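Local coordinates for protein putative sulfurtransferase DsrE (Allochromatium vinosum, PDB 2HY5) that is of uncertain function but probably acts as a sulfurtransferase and may take part in the oxidation of intracellular sulfur, at residues Pro11-Gln22 with Arg58-Leu67. Numbering follows the deposited sequence.
Sequences PYQHQASDSAYQ and RHIVNRWAEL
Asp18 and Arg58 illustrate how a buried charge is paired between helix 16-22 and the residue just ahead of the N-cap of helix 60-67. The guanidinium grips the carboxylate side-on: NE donates to OD1 of Asp18 at 3.0 Å and NH2 to OD2 at 2.8 Å, both oxygens met on the syn side but from well out of the carboxylate plane; the two planes lie 47° apart. The Arg58 chain bends at chi2, which brings NE and NH2 to the carboxylate, while CD2 of Tyr12 lies over one guanidinium face. Water 3 links OD1 of Asp18 to Arg63 NH1.

Three further hydrogen bonds tie the start and first turns of helix 60-67 to the other segment. Tyr12 OH donates to Arg58 O (2.9 Å) and accepts from Ile60 N (3.1 Å), bridging the start of the helix on both sides of the N-cap His59. Trp64 NE1 donates almost straight to Ser17 OG (3.0 Å), in the indole plane; Asn46 also bonds that hydroxyl.

Aromatic rings carry most of the apolar contact. Ile60 CD1 sits over the centre of the Tyr12 ring, 3.5 Å from its centroid, and Arg63 CD lies over a face of Tyr21. The Tyr21 ring in turn presents its edge to the Trp64 face, a T-shaped pair with planes at 89°.

The helices 16-22 and 60-67 run nearly parallel, 22° apart, beside the parallel sheet of this DsrE-family fold; Ala20 and Trp64 both rest on Ile7 of strand 2-7, and Leu67 reaches further along helix 16-29.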
loop_
_atom_site.group_PDB
_atom_site.type_symbol
_atom_site.label_atom_id
_atom_site.label_comp_id
_atom_site.label_asym_id
_atom_site.label_seq_id
_atom_site.Cartn_x
_atom_site.Cartn_y
_atom_site.Cartn_z
ATOM N N PRO A 11 9.128 7.058 3.295
ATOM C CA PRO A 11 8.682 8.315 3.898
ATOM C C PRO A 11 7.585 8.998 3.081
ATOM O O PRO A 11 7.577 8.930 1.851
ATOM C CB PRO A 11 9.966 9.136 3.957
ATOM C CG PRO A 11 10.706 8.671 2.732
ATOM C CD PRO A 11 10.500 7.178 2.768
ATOM N N TYR A 12 6.658 9.637 3.790
ATOM C CA TYR A 12 5.541 10.378 3.203
ATOM C C TYR A 12 4.442 9.548 2.550
ATOM O O TYR A 12 3.265 9.789 2.806
ATOM C CB TYR A 12 6.059 11.422 2.201
ATOM C CG TYR A 12 7.052 12.392 2.814
ATOM C CD1 TYR A 12 8.418 12.238 2.609
ATOM C CD2 TYR A 12 6.623 13.417 3.657
ATOM C CE1 TYR A 12 9.344 13.079 3.233
ATOM C CE2 TYR A 12 7.532 14.264 4.286
ATOM C CZ TYR A 12 8.891 14.087 4.071
ATOM O OH TYR A 12 9.801 14.905 4.694
ATOM N N GLN A 13 4.816 8.576 1.720
ATOM C CA GLN A 13 3.826 7.738 1.037
ATOM C C GLN A 13 2.874 7.088 2.038
ATOM O O GLN A 13 1.674 7.017 1.805
ATOM C CB GLN A 13 4.523 6.649 0.217
ATOM C CG GLN A 13 3.569 5.799 -0.631
ATOM C CD GLN A 13 3.339 6.361 -2.024
ATOM O OE1 GLN A 13 3.736 7.485 -2.334
ATOM N NE2 GLN A 13 2.695 5.571 -2.876
ATOM N N HIS A 14 3.428 6.596 3.142
ATOM C CA HIS A 14 2.639 5.963 4.195
ATOM C C HIS A 14 3.007 6.589 5.533
ATOM O O HIS A 14 4.142 7.029 5.732
ATOM C CB HIS A 14 2.912 4.458 4.243
ATOM C CG HIS A 14 2.433 3.716 3.034
ATOM N ND1 HIS A 14 3.224 3.504 1.925
ATOM C CD2 HIS A 14 1.238 3.138 2.757
ATOM C CE1 HIS A 14 2.541 2.826 1.019
ATOM N NE2 HIS A 14 1.334 2.590 1.500
ATOM N N GLN A 15 2.052 6.627 6.457
ATOM C CA GLN A 15 2.291 7.227 7.767
ATOM C C GLN A 15 3.208 6.399 8.668
ATOM O O GLN A 15 3.682 6.889 9.692
ATOM C CB GLN A 15 0.956 7.455 8.475
ATOM C CG GLN A 15 1.064 8.316 9.727
ATOM C CD GLN A 15 -0.262 8.477 10.436
ATOM O OE1 GLN A 15 -1.323 8.174 9.881
ATOM N NE2 GLN A 15 -0.213 8.969 11.669
ATOM N N ALA A 16 3.463 5.156 8.275
ATOM C CA ALA A 16 4.309 4.241 9.045
ATOM C C ALA A 16 5.558 4.881 9.654
ATOM O O ALA A 16 5.770 4.796 10.860
ATOM C CB ALA A 16 4.709 3.045 8.181
ATOM N N SER A 17 6.386 5.512 8.826
ATOM C CA SER A 17 7.607 6.131 9.327
ATOM C C SER A 17 7.319 7.201 10.390
ATOM O O SER A 17 8.045 7.315 11.373
ATOM C CB SER A 17 8.403 6.744 8.172
ATOM O OG SER A 17 9.669 7.196 8.633
ATOM N N ASP A 18 6.265 7.986 10.186
ATOM C CA ASP A 18 5.895 9.031 11.142
ATOM C C ASP A 18 5.412 8.413 12.452
ATOM O O ASP A 18 5.757 8.874 13.540
ATOM C CB ASP A 18 4.785 9.912 10.568
ATOM C CG ASP A 18 5.284 10.853 9.495
ATOM O OD1 ASP A 18 5.941 11.860 9.838
ATOM O OD2 ASP A 18 5.024 10.571 8.306
ATOM N N SER A 19 4.598 7.374 12.339
ATOM C CA SER A 19 4.079 6.708 13.527
ATOM C C SER A 19 5.227 6.099 14.321
ATOM O O SER A 19 5.250 6.170 15.554
ATOM C CB SER A 19 3.084 5.619 13.131
ATOM O OG SER A 19 1.955 6.188 12.498
ATOM N N ALA A 20 6.176 5.500 13.610
ATOM C CA ALA A 20 7.328 4.876 14.249
ATOM C C ALA A 20 8.161 5.936 14.955
ATOM O O ALA A 20 8.663 5.714 16.054
ATOM C CB ALA A 20 8.170 4.141 13.209
ATOM N N TYR A 21 8.310 7.089 14.315
ATOM C CA TYR A 21 9.074 8.183 14.904
ATOM C C TYR A 21 8.431 8.665 16.205
ATOM O O TYR A 21 9.104 8.799 17.235
ATOM C CB TYR A 21 9.172 9.355 13.928
ATOM C CG TYR A 21 9.760 10.585 14.574
ATOM C CD1 TYR A 21 11.137 10.706 14.769
ATOM C CD2 TYR A 21 8.931 11.587 15.070
ATOM C CE1 TYR A 21 11.669 11.799 15.449
ATOM C CE2 TYR A 21 9.450 12.675 15.755
ATOM C CZ TYR A 21 10.818 12.778 15.941
ATOM O OH TYR A 21 11.323 13.865 16.619
ATOM N N GLN A 22 7.127 8.927 16.162
ATOM C CA GLN A 22 6.426 9.403 17.354
ATOM C C GLN A 22 6.466 8.362 18.467
ATOM O O GLN A 22 6.570 8.711 19.640
ATOM C CB GLN A 22 4.974 9.772 17.016
ATOM C CG GLN A 22 4.841 10.865 15.951
ATOM C CD GLN A 22 5.405 12.213 16.385
ATOM O OE1 GLN A 22 5.696 13.080 15.553
ATOM N NE2 GLN A 22 5.543 12.401 17.686
ATOM N N ARG A 58 7.098 18.566 8.165
ATOM C CA ARG A 58 8.231 17.839 8.714
ATOM C C ARG A 58 9.171 17.224 7.683
ATOM O O ARG A 58 8.764 16.827 6.588
ATOM C CB ARG A 58 7.750 16.756 9.695
ATOM C CG ARG A 58 7.363 15.412 9.082
ATOM C CD ARG A 58 6.094 15.476 8.256
ATOM N NE ARG A 58 5.647 14.143 7.856
ATOM C CZ ARG A 58 4.747 13.906 6.905
ATOM N NH1 ARG A 58 4.192 14.915 6.247
ATOM N NH2 ARG A 58 4.404 12.659 6.612
ATOM N N HIS A 59 10.443 17.169 8.062
ATOM C CA HIS A 59 11.501 16.601 7.241
ATOM C C HIS A 59 11.769 15.255 7.906
ATOM O O HIS A 59 12.532 15.161 8.861
ATOM C CB HIS A 59 12.749 17.490 7.309
ATOM C CG HIS A 59 13.773 17.181 6.261
ATOM N ND1 HIS A 59 14.317 15.927 6.090
ATOM C CD2 HIS A 59 14.361 17.973 5.332
ATOM C CE1 HIS A 59 15.195 15.958 5.104
ATOM N NE2 HIS A 59 15.240 17.191 4.627
ATOM N N ILE A 60 11.112 14.217 7.409
ATOM C CA ILE A 60 11.247 12.891 7.987
ATOM C C ILE A 60 12.673 12.377 8.168
ATOM O O ILE A 60 13.031 11.901 9.245
ATOM C CB ILE A 60 10.445 11.870 7.166
ATOM C CG1 ILE A 60 8.960 12.238 7.220
ATOM C CG2 ILE A 60 10.685 10.469 7.704
ATOM C CD1 ILE A 60 8.058 11.345 6.383
ATOM N N VAL A 61 13.491 12.466 7.128
ATOM C CA VAL A 61 14.852 11.970 7.240
ATOM C C VAL A 61 15.669 12.722 8.279
ATOM O O VAL A 61 16.301 12.101 9.133
ATOM C CB VAL A 61 15.583 12.030 5.888
ATOM C CG1 VAL A 61 16.992 11.448 6.030
ATOM C CG2 VAL A 61 14.789 11.248 4.846
ATOM N N ASN A 62 15.663 14.051 8.212
ATOM C CA ASN A 62 16.435 14.841 9.164
ATOM C C ASN A 62 15.930 14.683 10.586
ATOM O O ASN A 62 16.710 14.713 11.534
ATOM C CB ASN A 62 16.431 16.323 8.777
ATOM C CG ASN A 62 17.308 16.605 7.573
ATOM O OD1 ASN A 62 18.149 15.787 7.201
ATOM N ND2 ASN A 62 17.124 17.771 6.966
ATOM N N ARG A 63 14.621 14.514 10.725
ATOM C CA ARG A 63 14.004 14.347 12.033
ATOM C C ARG A 63 14.483 13.042 12.674
ATOM O O ARG A 63 14.789 13.001 13.865
ATOM C CB ARG A 63 12.489 14.353 11.877
ATOM C CG ARG A 63 11.730 14.331 13.179
ATOM C CD ARG A 63 10.249 14.131 12.907
ATOM N NE ARG A 63 9.490 15.369 13.021
ATOM C CZ ARG A 63 8.169 15.440 12.885
ATOM N NH1 ARG A 63 7.474 14.338 12.626
ATOM N NH2 ARG A 63 7.542 16.603 13.022
ATOM N N TRP A 64 14.548 11.974 11.882
ATOM C CA TRP A 64 15.037 10.688 12.380
ATOM C C TRP A 64 16.504 10.858 12.773
ATOM O O TRP A 64 16.950 10.357 13.803
ATOM C CB TRP A 64 14.947 9.611 11.294
ATOM C CG TRP A 64 13.693 8.780 11.319
ATOM C CD1 TRP A 64 12.779 8.648 10.311
ATOM C CD2 TRP A 64 13.235 7.936 12.384
ATOM N NE1 TRP A 64 11.781 7.777 10.680
ATOM C CE2 TRP A 64 12.036 7.325 11.950
ATOM C CE3 TRP A 64 13.717 7.639 13.667
ATOM C CZ2 TRP A 64 11.319 6.428 12.751
ATOM C CZ3 TRP A 64 13.001 6.747 14.461
ATOM C CH2 TRP A 64 11.815 6.154 13.999
ATOM N N ALA A 65 17.257 11.566 11.936
ATOM C CA ALA A 65 18.676 11.782 12.195
ATOM C C ALA A 65 18.903 12.575 13.479
ATOM O O ALA A 65 19.840 12.293 14.234
ATOM C CB ALA A 65 19.318 12.500 11.019
ATOM N N GLU A 66 18.049 13.564 13.726
ATOM C CA GLU A 66 18.164 14.376 14.932
ATOM C C GLU A 66 17.865 13.521 16.159
ATOM O O GLU A 66 18.520 13.650 17.195
ATOM C CB GLU A 66 17.201 15.564 14.864
ATOM C CG GLU A 66 17.502 16.522 13.720
ATOM C CD GLU A 66 16.463 17.616 13.573
ATOM O OE1 GLU A 66 15.274 17.287 13.379
ATOM O OE2 GLU A 66 16.835 18.805 13.648
ATOM N N LEU A 67 16.880 12.639 16.039
ATOM C CA LEU A 67 16.525 11.770 17.150
ATOM C C LEU A 67 17.677 10.812 17.430
ATOM O O LEU A 67 18.016 10.548 18.584
ATOM C CB LEU A 67 15.268 10.967 16.824
ATOM C CG LEU A 67 14.666 10.240 18.027
ATOM C CD1 LEU A 67 14.080 11.261 18.988
ATOM C CD2 LEU A 67 13.590 9.266 17.559
HETATM O O HOH W 1 12.736 13.826 4.451
HETATM O O HOH W 2 2.617 12.068 4.301
HETATM O O HOH W 3 8.220 12.166 11.417
HETATM O O HOH W 4 13.750 14.537 16.089
HETATM O O HOH W 5 5.120 12.856 12.597
#